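Local structure of probable N-glycosylase/DNA lyase (Thermotoga maritima, 3N0U) at residues 77-80 / 86-89; 161-166 / 185-190; 190-195 / 200-205. The protein is a probable N-glycosylase/DNA lyase of the helix-hairpin-helix superfamily, with an all-helical fold. One frame throughout, in Å; residues are numbered along the deposited sequence.

Contact 1: 77-80 / 86-89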
ATOM      1  N   LYS A  77      11.992 -12.202  -8.985  1.00 22.94           N
ATOM      2  CA  LYS A  77      12.802 -12.649  -7.855  1.00 20.32           C
ATOM      3  C   LYS A  77      14.172 -11.949  -7.785  1.00 18.94           C
ATOM      4  O   LYS A  77      14.928 -12.146  -6.836  1.00 20.86           O
ATOM      5  CB  LYS A  77      12.971 -14.173  -7.888  1.00 28.13           C
ATOM      6  CG  LYS A  77      11.663 -14.921  -7.575  1.00 39.83           C
ATOM      7  CD  LYS A  77      11.877 -16.430  -7.578  1.00 73.06           C
ATOM      8  CE  LYS A  77      10.649 -17.173  -7.076  1.00 84.08           C
ATOM      9  NZ  LYS A  77      10.350 -16.855  -5.655  1.00 82.49           N
ATOM     10  N   GLY A  78      14.476 -11.120  -8.778  1.00 20.30           N
ATOM     11  CA  GLY A  78      15.674 -10.301  -8.730  1.00 21.04           C
ATOM     12  C   GLY A  78      15.715  -9.447  -7.465  1.00 19.61           C
ATOM     13  O   GLY A  78      16.781  -9.092  -6.972  1.00 18.91           O
ATOM     14  N   PHE A  79      14.554  -9.090  -6.929  1.00 19.01           N
ATOM     15  CA  PHE A  79      14.542  -8.331  -5.681  1.00 18.97           C
ATOM     16  C   PHE A  79      15.248  -9.096  -4.565  1.00 16.28           C
ATOM     17  O   PHE A  79      15.789  -8.495  -3.650  1.00 17.13           O
ATOM     18  CB  PHE A  79      13.125  -8.023  -5.217  1.00 17.77           C
ATOM     19  CG  PHE A  79      12.384  -7.055  -6.100  1.00 17.48           C
ATOM     20  CD1 PHE A  79      12.955  -5.846  -6.465  1.00 19.78           C
ATOM     21  CD2 PHE A  79      11.130  -7.373  -6.582  1.00 19.17           C
ATOM     22  CE1 PHE A  79      12.270  -4.944  -7.268  1.00 19.41           C
ATOM     23  CE2 PHE A  79      10.445  -6.500  -7.386  1.00 23.47           C
ATOM     24  CZ  PHE A  79      11.022  -5.271  -7.739  1.00 22.50           C
ATOM     25  N   VAL A  80      15.187 -10.424  -4.631  1.00 16.99           N
ATOM     26  CA  VAL A  80      15.780 -11.284  -3.617  1.00 19.63           C
ATOM     27  C   VAL A  80      17.272 -11.498  -3.843  1.00 20.51           C
ATOM     28  O   VAL A  80      18.056 -11.479  -2.882  1.00 21.38           O
ATOM     29  CB  VAL A  80      15.080 -12.667  -3.605  1.00 21.17           C
ATOM     30  CG1 VAL A  80      15.743 -13.616  -2.612  1.00 23.43           C
ATOM     31  CG2 VAL A  80      13.628 -12.503  -3.261  1.00 24.52           C
ATOM     32  N   GLU A  86      23.304  -4.263 -10.038  1.00 18.18           N
ATOM     33  CA  GLU A  86      22.438  -4.816 -11.065  1.00 19.74           C
ATOM     34  C   GLU A  86      20.965  -4.508 -10.787  1.00 18.95           C
ATOM     35  O   GLU A  86      20.181  -4.293 -11.714  1.00 19.50           O
ATOM     36  CB  GLU A  86      22.641  -6.332 -11.191  1.00 25.96           C
ATOM     37  CG  GLU A  86      23.845  -6.740 -12.067  1.00 34.55           C
ATOM     38  CD  GLU A  86      25.192  -6.549 -11.387  1.00 39.92           C
ATOM     39  OE1 GLU A  86      25.227  -6.384 -10.146  1.00 36.39           O
ATOM     40  OE2 GLU A  86      26.226  -6.578 -12.098  1.00 38.62           O
ATOM     41  N   LEU A  87      20.569  -4.531  -9.528  1.00 18.43           N
ATOM     42  CA  LEU A  87      19.204  -4.165  -9.180  1.00 17.48           C
ATOM     43  C   LEU A  87      18.948  -2.698  -9.507  1.00 18.29           C
ATOM     44  O   LEU A  87      17.921  -2.351 -10.076  1.00 18.13           O
ATOM     45  CB  LEU A  87      18.947  -4.439  -7.701  1.00 19.26           C
ATOM     46  CG  LEU A  87      17.543  -4.087  -7.203  1.00 15.57           C
ATOM     47  CD1 LEU A  87      16.501  -4.803  -8.056  1.00 19.49           C
ATOM     48  CD2 LEU A  87      17.408  -4.441  -5.737  1.00 17.21           C
ATOM     49  N   ALA A  88      19.886  -1.824  -9.164  1.00 17.97           N
ATOM     50  CA  ALA A  88      19.715  -0.406  -9.487  1.00 16.87           C
ATOM     51  C   ALA A  88      19.592  -0.219 -10.994  1.00 19.11           C
ATOM     52  O   ALA A  88      18.800   0.610 -11.470  1.00 19.73           O
ATOM     53  CB  ALA A  88      20.866   0.414  -8.938  1.00 22.67           C
ATOM     54  N   GLU A  89      20.377  -0.971 -11.762  1.00 18.59           N
ATOM     55  CA  GLU A  89      20.310  -0.825 -13.211  1.00 21.19           C
ATOM     56  C   GLU A  89      18.933  -1.244 -13.737  1.00 17.39           C
ATOM     57  O   GLU A  89      18.368  -0.586 -14.613  1.00 21.03           O
ATOM     58  CB  GLU A  89      21.423  -1.608 -13.899  1.00 27.46           C
ATOM     59  CG  GLU A  89      21.356  -1.554 -15.419  1.00 35.48           C
ATOM     60  CD  GLU A  89      21.391  -0.131 -15.975  1.00 47.29           C
ATOM     61  OE1 GLU A  89      22.054   0.743 -15.377  1.00 44.28           O
ATOM     62  OE2 GLU A  89      20.753   0.109 -17.025  1.00 55.19           O
TER

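Contact 2: 161-166 / 185-190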
ATOM      1  N   HIS A 161      -3.266  10.967  -2.506  1.00 28.54           N
ATOM      2  CA  HIS A 161      -4.591  10.999  -3.133  1.00 28.89           C
ATOM      3  C   HIS A 161      -5.671  10.899  -2.073  1.00 24.16           C
ATOM      4  O   HIS A 161      -6.653  11.632  -2.099  1.00 28.52           O
ATOM      5  CB  HIS A 161      -4.773   9.847  -4.127  1.00 32.23           C
ATOM      6  CG  HIS A 161      -6.213   9.515  -4.408  1.00 35.79           C
ATOM      7  ND1 HIS A 161      -7.090  10.416  -4.974  1.00 43.89           N
ATOM      8  CD2 HIS A 161      -6.926   8.385  -4.190  1.00 37.10           C
ATOM      9  CE1 HIS A 161      -8.280   9.855  -5.096  1.00 38.49           C
ATOM     10  NE2 HIS A 161      -8.209   8.622  -4.628  1.00 44.40           N
ATOM     11  N   VAL A 162      -5.491   9.975  -1.139  1.00 23.21           N
ATOM     12  CA  VAL A 162      -6.484   9.783  -0.095  1.00 23.73           C
ATOM     13  C   VAL A 162      -6.513  11.012   0.819  1.00 27.00           C
ATOM     14  O   VAL A 162      -7.584  11.467   1.203  1.00 23.91           O
ATOM     15  CB  VAL A 162      -6.202   8.505   0.685  1.00 22.72           C
ATOM     16  CG1 VAL A 162      -7.091   8.400   1.908  1.00 24.74           C
ATOM     17  CG2 VAL A 162      -6.416   7.305  -0.230  1.00 24.36           C
ATOM     18  N   LEU A 163      -5.349  11.556   1.166  1.00 24.19           N
ATOM     19  CA  LEU A 163      -5.313  12.719   2.060  1.00 22.83           C
ATOM     20  C   LEU A 163      -5.967  13.933   1.411  1.00 24.62           C
ATOM     21  O   LEU A 163      -6.661  14.698   2.073  1.00 26.37           O
ATOM     22  CB  LEU A 163      -3.886  13.050   2.471  1.00 23.16           C
ATOM     23  CG  LEU A 163      -3.248  11.996   3.376  1.00 23.26           C
ATOM     24  CD1 LEU A 163      -1.761  12.243   3.516  1.00 28.02           C
ATOM     25  CD2 LEU A 163      -3.918  11.956   4.752  1.00 24.66           C
ATOM     26  N   ARG A 164      -5.775  14.104   0.108  1.00 26.66           N
ATOM     27  CA  ARG A 164      -6.401  15.224  -0.573  1.00 34.01           C
ATOM     28  C   ARG A 164      -7.911  15.061  -0.624  1.00 31.35           C
ATOM     29  O   ARG A 164      -8.629  16.051  -0.528  1.00 33.36           O
ATOM     30  CB  ARG A 164      -5.803  15.440  -1.963  1.00 42.17           C
ATOM     31  CG  ARG A 164      -4.406  16.098  -1.916  1.00 52.36           C
ATOM     32  CD  ARG A 164      -3.901  16.486  -3.301  1.00 55.87           C
ATOM     33  NE  ARG A 164      -4.133  15.407  -4.257  1.00 59.66           N
ATOM     34  CZ  ARG A 164      -3.197  14.573  -4.702  1.00 61.48           C
ATOM     35  NH1 ARG A 164      -1.933  14.701  -4.303  1.00 66.88           N
ATOM     36  NH2 ARG A 164      -3.528  13.616  -5.561  1.00 54.34           N
ATOM     37  N   LEU A 165      -8.397  13.826  -0.763  1.00 27.92           N
ATOM     38  CA  LEU A 165      -9.838  13.572  -0.699  1.00 26.94           C
ATOM     39  C   LEU A 165     -10.391  13.908   0.678  1.00 32.26           C
ATOM     40  O   LEU A 165     -11.479  14.462   0.805  1.00 33.62           O
ATOM     41  CB  LEU A 165     -10.171  12.109  -0.998  1.00 33.26           C
ATOM     42  CG  LEU A 165     -10.505  11.719  -2.422  1.00 42.63           C
ATOM     43  CD1 LEU A 165     -10.869  10.249  -2.419  1.00 37.94           C
ATOM     44  CD2 LEU A 165     -11.641  12.554  -2.988  1.00 42.14           C
ATOM     45  N   MET A 166      -9.654  13.533   1.714  1.00 28.05           N
ATOM     46  CA  MET A 166     -10.098  13.787   3.072  1.00 27.60           C
ATOM     47  C   MET A 166     -10.132  15.281   3.353  1.00 29.51           C
ATOM     48  O   MET A 166     -11.028  15.759   4.019  1.00 32.27           O
ATOM     49  CB  MET A 166      -9.190  13.083   4.068  1.00 27.89           C
ATOM     50  CG  MET A 166      -9.274  11.561   3.999  1.00 28.58           C
ATOM     51  SD  MET A 166      -8.207  10.787   5.239  1.00 24.86           S
ATOM     52  CE  MET A 166      -9.216  11.036   6.704  1.00 28.66           C
ATOM     53  N   LEU A 185      -2.358   7.138  13.213  1.00 23.92           N
ATOM     54  CA  LEU A 185      -3.470   6.401  13.813  1.00 27.45           C
ATOM     55  C   LEU A 185      -4.705   7.278  13.895  1.00 27.41           C
ATOM     56  O   LEU A 185      -5.831   6.798  13.724  1.00 28.07           O
ATOM     57  CB  LEU A 185      -3.111   5.900  15.214  1.00 29.12           C
ATOM     58  CG  LEU A 185      -2.130   4.726  15.290  1.00 32.54           C
ATOM     59  CD1 LEU A 185      -1.743   4.410  16.735  1.00 36.84           C
ATOM     60  CD2 LEU A 185      -2.717   3.517  14.631  1.00 35.10           C
ATOM     61  N   TYR A 186      -4.490   8.561  14.169  1.00 25.08           N
ATOM     62  CA  TYR A 186      -5.589   9.515  14.287  1.00 25.58           C
ATOM     63  C   TYR A 186      -6.304   9.741  12.957  1.00 29.70           C
ATOM     64  O   TYR A 186      -7.527   9.650  12.883  1.00 24.85           O
ATOM     65  CB  TYR A 186      -5.063  10.834  14.841  1.00 30.08           C
ATOM     66  CG  TYR A 186      -6.094  11.903  14.961  1.00 31.04           C
ATOM     67  CD1 TYR A 186      -6.929  11.957  16.064  1.00 39.75           C
ATOM     68  CD2 TYR A 186      -6.225  12.875  13.990  1.00 33.58           C
ATOM     69  CE1 TYR A 186      -7.879  12.944  16.190  1.00 42.62           C
ATOM     70  CE2 TYR A 186      -7.171  13.870  14.104  1.00 42.42           C
ATOM     71  CZ  TYR A 186      -7.994  13.902  15.203  1.00 40.96           C
ATOM     72  OH  TYR A 186      -8.936  14.897  15.309  1.00 51.01           O
ATOM     73  N   VAL A 187      -5.554  10.016  11.897  1.00 22.35           N
ATOM     74  CA  VAL A 187      -6.176  10.244  10.598  1.00 26.04           C
ATOM     75  C   VAL A 187      -6.764   8.930  10.061  1.00 22.32           C
ATOM     76  O   VAL A 187      -7.815   8.914   9.444  1.00 22.95           O
ATOM     77  CB  VAL A 187      -5.173  10.866   9.609  1.00 24.52           C
ATOM     78  CG1 VAL A 187      -5.772  10.983   8.211  1.00 24.41           C
ATOM     79  CG2 VAL A 187      -4.766  12.240  10.113  1.00 28.33           C
ATOM     80  N   GLU A 188      -6.089   7.820  10.333  1.00 22.86           N
ATOM     81  CA  GLU A 188      -6.605   6.520   9.940  1.00 21.36           C
ATOM     82  C   GLU A 188      -7.961   6.242  10.592  1.00 21.36           C
ATOM     83  O   GLU A 188      -8.860   5.696   9.949  1.00 20.84           O
ATOM     84  CB  GLU A 188      -5.601   5.433  10.302  1.00 22.75           C
ATOM     85  CG  GLU A 188      -6.114   4.001  10.174  1.00 21.90           C
ATOM     86  CD  GLU A 188      -5.010   2.994  10.473  1.00 21.57           C
ATOM     87  OE1 GLU A 188      -4.578   2.890  11.655  1.00 24.74           O
ATOM     88  OE2 GLU A 188      -4.544   2.321   9.514  1.00 22.13           O
ATOM     89  N   GLU A 189      -8.125   6.626  11.855  1.00 23.23           N
ATOM     90  CA  GLU A 189      -9.372   6.352  12.558  1.00 25.50           C
ATOM     91  C   GLU A 189     -10.504   7.206  11.981  1.00 24.17           C
ATOM     92  O   GLU A 189     -11.644   6.758  11.909  1.00 26.79           O
ATOM     93  CB  GLU A 189      -9.211   6.576  14.068  1.00 28.13           C
ATOM     94  CG  GLU A 189     -10.506   6.492  14.865  1.00 31.74           C
ATOM     95  CD  GLU A 189     -11.168   5.112  14.828  1.00 40.10           C
ATOM     96  OE1 GLU A 189     -10.506   4.111  14.472  1.00 39.80           O
ATOM     97  OE2 GLU A 189     -12.365   5.022  15.165  1.00 42.03           O
ATOM     98  N   ILE A 190     -10.199   8.441  11.584  1.00 23.27           N
ATOM     99  CA  ILE A 190     -11.178   9.268  10.886  1.00 25.08           C
ATOM    100  C   ILE A 190     -11.684   8.562   9.622  1.00 25.22           C
ATOM    101  O   ILE A 190     -12.885   8.477   9.369  1.00 28.17           O
ATOM    102  CB  ILE A 190     -10.564  10.616  10.487  1.00 24.12           C
ATOM    103  CG1 ILE A 190     -10.277  11.449  11.738  1.00 27.45           C
ATOM    104  CG2 ILE A 190     -11.475  11.362   9.553  1.00 27.20           C
ATOM    105  CD1 ILE A 190      -9.616  12.804  11.453  1.00 36.48           C
TER

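Contact 3: 190-195 / 200-205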
ATOM      1  N   ILE A 190     -10.199   8.441  11.584  1.00 23.27           N
ATOM      2  CA  ILE A 190     -11.178   9.268  10.886  1.00 25.08           C
ATOM      3  C   ILE A 190     -11.684   8.562   9.622  1.00 25.22           C
ATOM      4  O   ILE A 190     -12.885   8.477   9.369  1.00 28.17           O
ATOM      5  CB  ILE A 190     -10.564  10.616  10.487  1.00 24.12           C
ATOM      6  CG1 ILE A 190     -10.277  11.449  11.738  1.00 27.45           C
ATOM      7  CG2 ILE A 190     -11.475  11.362   9.553  1.00 27.20           C
ATOM      8  CD1 ILE A 190      -9.616  12.804  11.453  1.00 36.48           C
ATOM      9  N   LEU A 191     -10.760   8.053   8.821  1.00 22.46           N
ATOM     10  CA  LEU A 191     -11.137   7.371   7.597  1.00 19.83           C
ATOM     11  C   LEU A 191     -11.834   6.047   7.884  1.00 19.63           C
ATOM     12  O   LEU A 191     -12.634   5.598   7.070  1.00 21.26           O
ATOM     13  CB  LEU A 191      -9.913   7.132   6.707  1.00 20.52           C
ATOM     14  CG  LEU A 191     -10.211   6.832   5.234  1.00 22.13           C
ATOM     15  CD1 LEU A 191     -10.935   7.971   4.583  1.00 22.08           C
ATOM     16  CD2 LEU A 191      -8.918   6.550   4.469  1.00 24.09           C
ATOM     17  N   ARG A 192     -11.519   5.415   9.016  1.00 20.74           N
ATOM     18  CA  ARG A 192     -12.155   4.147   9.350  1.00 23.70           C
ATOM     19  C   ARG A 192     -13.631   4.378   9.564  1.00 25.35           C
ATOM     20  O   ARG A 192     -14.453   3.565   9.168  1.00 23.55           O
ATOM     21  CB  ARG A 192     -11.559   3.494  10.599  1.00 25.17           C
ATOM     22  CG  ARG A 192     -12.075   2.073  10.818  1.00 25.54           C
ATOM     23  CD  ARG A 192     -11.889   1.560  12.255  1.00 31.97           C
ATOM     24  NE  ARG A 192     -12.600   2.382  13.241  1.00 38.71           N
ATOM     25  CZ  ARG A 192     -13.922   2.419  13.403  1.00 48.13           C
ATOM     26  NH1 ARG A 192     -14.721   1.681  12.642  1.00 48.12           N
ATOM     27  NH2 ARG A 192     -14.451   3.208  14.333  1.00 48.52           N
ATOM     28  N   LYS A 193     -13.969   5.483  10.209  1.00 25.33           N
ATOM     29  CA  LYS A 193     -15.373   5.767  10.455  1.00 28.34           C
ATOM     30  C   LYS A 193     -16.113   6.013   9.140  1.00 26.52           C
ATOM     31  O   LYS A 193     -17.277   5.662   9.018  1.00 30.74           O
ATOM     32  CB  LYS A 193     -15.544   6.940  11.421  1.00 29.79           C
ATOM     33  CG  LYS A 193     -15.081   6.629  12.847  1.00 33.60           C
ATOM     34  CD  LYS A 193     -15.140   7.881  13.724  1.00 52.89           C
ATOM     35  CE  LYS A 193     -15.112   7.543  15.217  1.00 62.78           C
ATOM     36  NZ  LYS A 193     -13.747   7.567  15.809  1.00 66.95           N
ATOM     37  N   VAL A 194     -15.432   6.585   8.148  1.00 22.60           N
ATOM     38  CA  VAL A 194     -16.048   6.793   6.842  1.00 22.00           C
ATOM     39  C   VAL A 194     -16.249   5.449   6.145  1.00 22.20           C
ATOM     40  O   VAL A 194     -17.298   5.194   5.560  1.00 22.33           O
ATOM     41  CB  VAL A 194     -15.199   7.699   5.943  1.00 25.53           C
ATOM     42  CG1 VAL A 194     -15.886   7.907   4.603  1.00 26.42           C
ATOM     43  CG2 VAL A 194     -14.943   9.049   6.637  1.00 24.51           C
ATOM     44  N   ALA A 195     -15.244   4.581   6.224  1.00 21.36           N
ATOM     45  CA  ALA A 195     -15.345   3.256   5.641  1.00 21.93           C
ATOM     46  C   ALA A 195     -16.508   2.497   6.264  1.00 20.65           C
ATOM     47  O   ALA A 195     -17.275   1.842   5.575  1.00 20.30           O
ATOM     48  CB  ALA A 195     -14.051   2.494   5.842  1.00 20.32           C
ATOM     49  N   GLU A 200     -17.676  -0.895   4.313  1.00 21.90           N
ATOM     50  CA  GLU A 200     -16.493  -1.654   3.879  1.00 22.69           C
ATOM     51  C   GLU A 200     -15.362  -1.541   4.882  1.00 21.10           C
ATOM     52  O   GLU A 200     -15.252  -0.559   5.613  1.00 26.40           O
ATOM     53  CB  GLU A 200     -15.965  -1.163   2.520  1.00 23.85           C
ATOM     54  CG  GLU A 200     -16.912  -1.333   1.348  1.00 27.43           C
ATOM     55  CD  GLU A 200     -17.140  -2.788   0.944  1.00 27.98           C
ATOM     56  OE1 GLU A 200     -16.216  -3.610   1.096  1.00 30.60           O
ATOM     57  OE2 GLU A 200     -18.258  -3.104   0.456  1.00 28.35           O
ATOM     58  N   SER A 201     -14.511  -2.557   4.908  1.00 22.35           N
ATOM     59  CA  SER A 201     -13.281  -2.501   5.676  1.00 19.85           C
ATOM     60  C   SER A 201     -12.355  -1.430   5.104  1.00 21.34           C
ATOM     61  O   SER A 201     -12.409  -1.130   3.920  1.00 21.43           O
ATOM     62  CB  SER A 201     -12.568  -3.846   5.603  1.00 22.44           C
ATOM     63  OG  SER A 201     -12.101  -4.071   4.275  1.00 26.23           O
ATOM     64  N   PRO A 202     -11.485  -0.853   5.942  1.00 19.13           N
ATOM     65  CA  PRO A 202     -10.509   0.118   5.436  1.00 19.51           C
ATOM     66  C   PRO A 202      -9.712  -0.386   4.222  1.00 16.22           C
ATOM     67  O   PRO A 202      -9.471   0.372   3.283  1.00 21.33           O
ATOM     68  CB  PRO A 202      -9.579   0.330   6.646  1.00 19.70           C
ATOM     69  CG  PRO A 202     -10.497   0.124   7.829  1.00 25.62           C
ATOM     70  CD  PRO A 202     -11.406  -1.012   7.403  1.00 21.87           C
ATOM     71  N   GLY A 203      -9.324  -1.656   4.221  1.00 18.91           N
ATOM     72  CA  GLY A 203      -8.467  -2.167   3.168  1.00 20.67           C
ATOM     73  C   GLY A 203      -9.166  -2.196   1.817  1.00 19.31           C
ATOM     74  O   GLY A 203      -8.559  -1.891   0.773  1.00 17.87           O
ATOM     75  N   LYS A 204     -10.444  -2.574   1.810  1.00 19.07           N
ATOM     76  CA  LYS A 204     -11.229  -2.553   0.568  1.00 17.75           C
ATOM     77  C   LYS A 204     -11.700  -1.144   0.223  1.00 19.78           C
ATOM     78  O   LYS A 204     -11.767  -0.770  -0.951  1.00 18.21           O
ATOM     79  CB  LYS A 204     -12.442  -3.483   0.690  1.00 20.80           C
ATOM     80  CG  LYS A 204     -12.071  -4.930   0.591  1.00 23.03           C
ATOM     81  CD  LYS A 204     -13.250  -5.855   0.595  1.00 25.12           C
ATOM     82  CE  LYS A 204     -12.770  -7.295   0.555  1.00 26.37           C
ATOM     83  NZ  LYS A 204     -13.911  -8.257   0.624  1.00 34.20           N
ATOM     84  N   PHE A 205     -12.048  -0.377   1.242  1.00 18.39           N
ATOM     85  CA  PHE A 205     -12.515   0.992   1.040  1.00 18.24           C
ATOM     86  C   PHE A 205     -11.476   1.771   0.249  1.00 18.44           C
ATOM     87  O   PHE A 205     -11.821   2.543  -0.639  1.00 17.04           O
ATOM     88  CB  PHE A 205     -12.776   1.670   2.390  1.00 17.72           C
ATOM     89  CG  PHE A 205     -13.457   2.992   2.282  1.00 17.52           C
ATOM     90  CD1 PHE A 205     -14.712   3.091   1.713  1.00 18.19           C
ATOM     91  CD2 PHE A 205     -12.852   4.142   2.752  1.00 22.42           C
ATOM     92  CE1 PHE A 205     -15.349   4.313   1.610  1.00 20.18           C
ATOM     93  CE2 PHE A 205     -13.501   5.373   2.660  1.00 19.57           C
ATOM     94  CZ  PHE A 205     -14.751   5.444   2.091  1.00 20.05           C
TER

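Contact 1: 77-80 / 86-89
The side chains of F79 and L87 cross at about a right angle, joining two successive helices, 78-81 and 84-93, of this all-helical fold of the helix-hairpin-helix superfamily. The two side chains set out differently. The CB of L87 is directed toward segment 77-80, and with CG anti to the backbone N (chi1 180°) CD1 is carried to the phenylalanine. F79 starts away from segment 86-89, but CG lies anti to the carbonyl carbon and beside the backbone N (chi1 -68°), which brings the ring back within range of the leucine. CD1 of L87 then approaches CD1 of F79 to 4.0 Å, at a slant to the ring. A broad aromatic ring suits this place because it serves several neighbours: I106 of helix 99-109 touches both F79 and L87, while S55 and L59 of helix 47-59 also meet the phenylalanine. G78 suits the point of nearest backbone approach, where its CA is 7.1 Å from the CA of L87, since it puts only main chain before the leucine. There the same methyl, CD1 of L87, comes within 4.4 Å of the carbonyl O of G78.

Contact 2: 161-166 / 185-190
Segments 161-166 and 185-190, parts of helices 160-168 and 181-198, run with their N-to-C directions 65° apart and their axes 12.0 Å from each other at closest approach, bringing L163 opposite V187 and M166 opposite I190. The gap between the backbones is bridged by apolar side chains, and the long, flexible methionine does most of the work. M166 has CG anti to the carbonyl carbon, extends through chi2 and then bends at chi3 (77°), a turn that lays its terminal methyl against the second helix. CE rests 3.7 Å from CG2 of I190 and equally near V187, where its neighbours are both the side chain and the main chain: CE lies 3.8 Å from CG1 of V187 and 3.7 Å from the carbonyl O of V187, the latter a van der Waals approach. The sulfur also takes part, with SD of M166 3.8 Å from CG1 of V187. That valine methyl therefore meets both SD and CE of M166, and it is shared: CD2 of L163 reaches it at 4.0 Å, the leucine meeting the valine at about a right angle. Beta-branched V187 and I190 each carry a methyl close to their helix (CG1 and CG2), and the unbranched reach of M166 bridges the distance to them. Nearby, W179 touches L163, and L158 touches V187. The whole is a buried, apolar helix-helix crossing within the all-helical fold of the helix-hairpin-helix superfamily.

Contact 3: 190-195 / 200-205
The carbonyl O of A195 accepts a bond from the backbone N of E200 at 3.0 Å, nearly straight at the hydrogen (170°), though the donor stands well above the carbonyl plane. This link from residue i+5 back to residue i is the bond expected for the outer pair of a Schellman motif, consistent with such a helix end, and it folds the chain from helix 181-198 into helix 202-214. The next helix starts with S201 as N-cap, whose OG accepts a weak bond from the N of K204 at 3.3 Å and is also hydrogen-bonded to E153. Its neighbour P202 suits a first helical turn, which asks no N-H of it.

Inside the corner, F205 has CG anti to its backbone N (chi1 -171°), and its ring lies flat against A195. CA of A195 stands over the centre of the F205 ring, 3.8 Å from the centroid, a CH-pi contact that a small alanine permits. CB of A195 lies 3.6 Å from CG of F205. V194 brings CG1 to 3.7 Å from CZ of F205, while CD1 of L191 meets the ring edge, 4.1 Å from CE2 of F205. R192 turns its guanidinium to a salt bridge with E189; its aliphatic stem runs beside the proline, CG of R192 lying 3.9 Å from CG of P202.

Contacts 2 and 3 both use helix 181-198, share I190 and lie on the same side of the chain's centre, with L191 touching V162 and M166 between them. Contact 1 stands apart on the opposite side, its centre about 33 Å from that of contact 2 and about 35 Å from that of contact 3. Contacts 1 and 2 are buried and rest on apolar packing between their segments, the former small and local between neighbouring helices, the latter between helices separated by a longer connection. Contact 3, only partly buried, turns the chain and adds main-chain bonding and helix capping to its aromatic packing, with R192 at its margin.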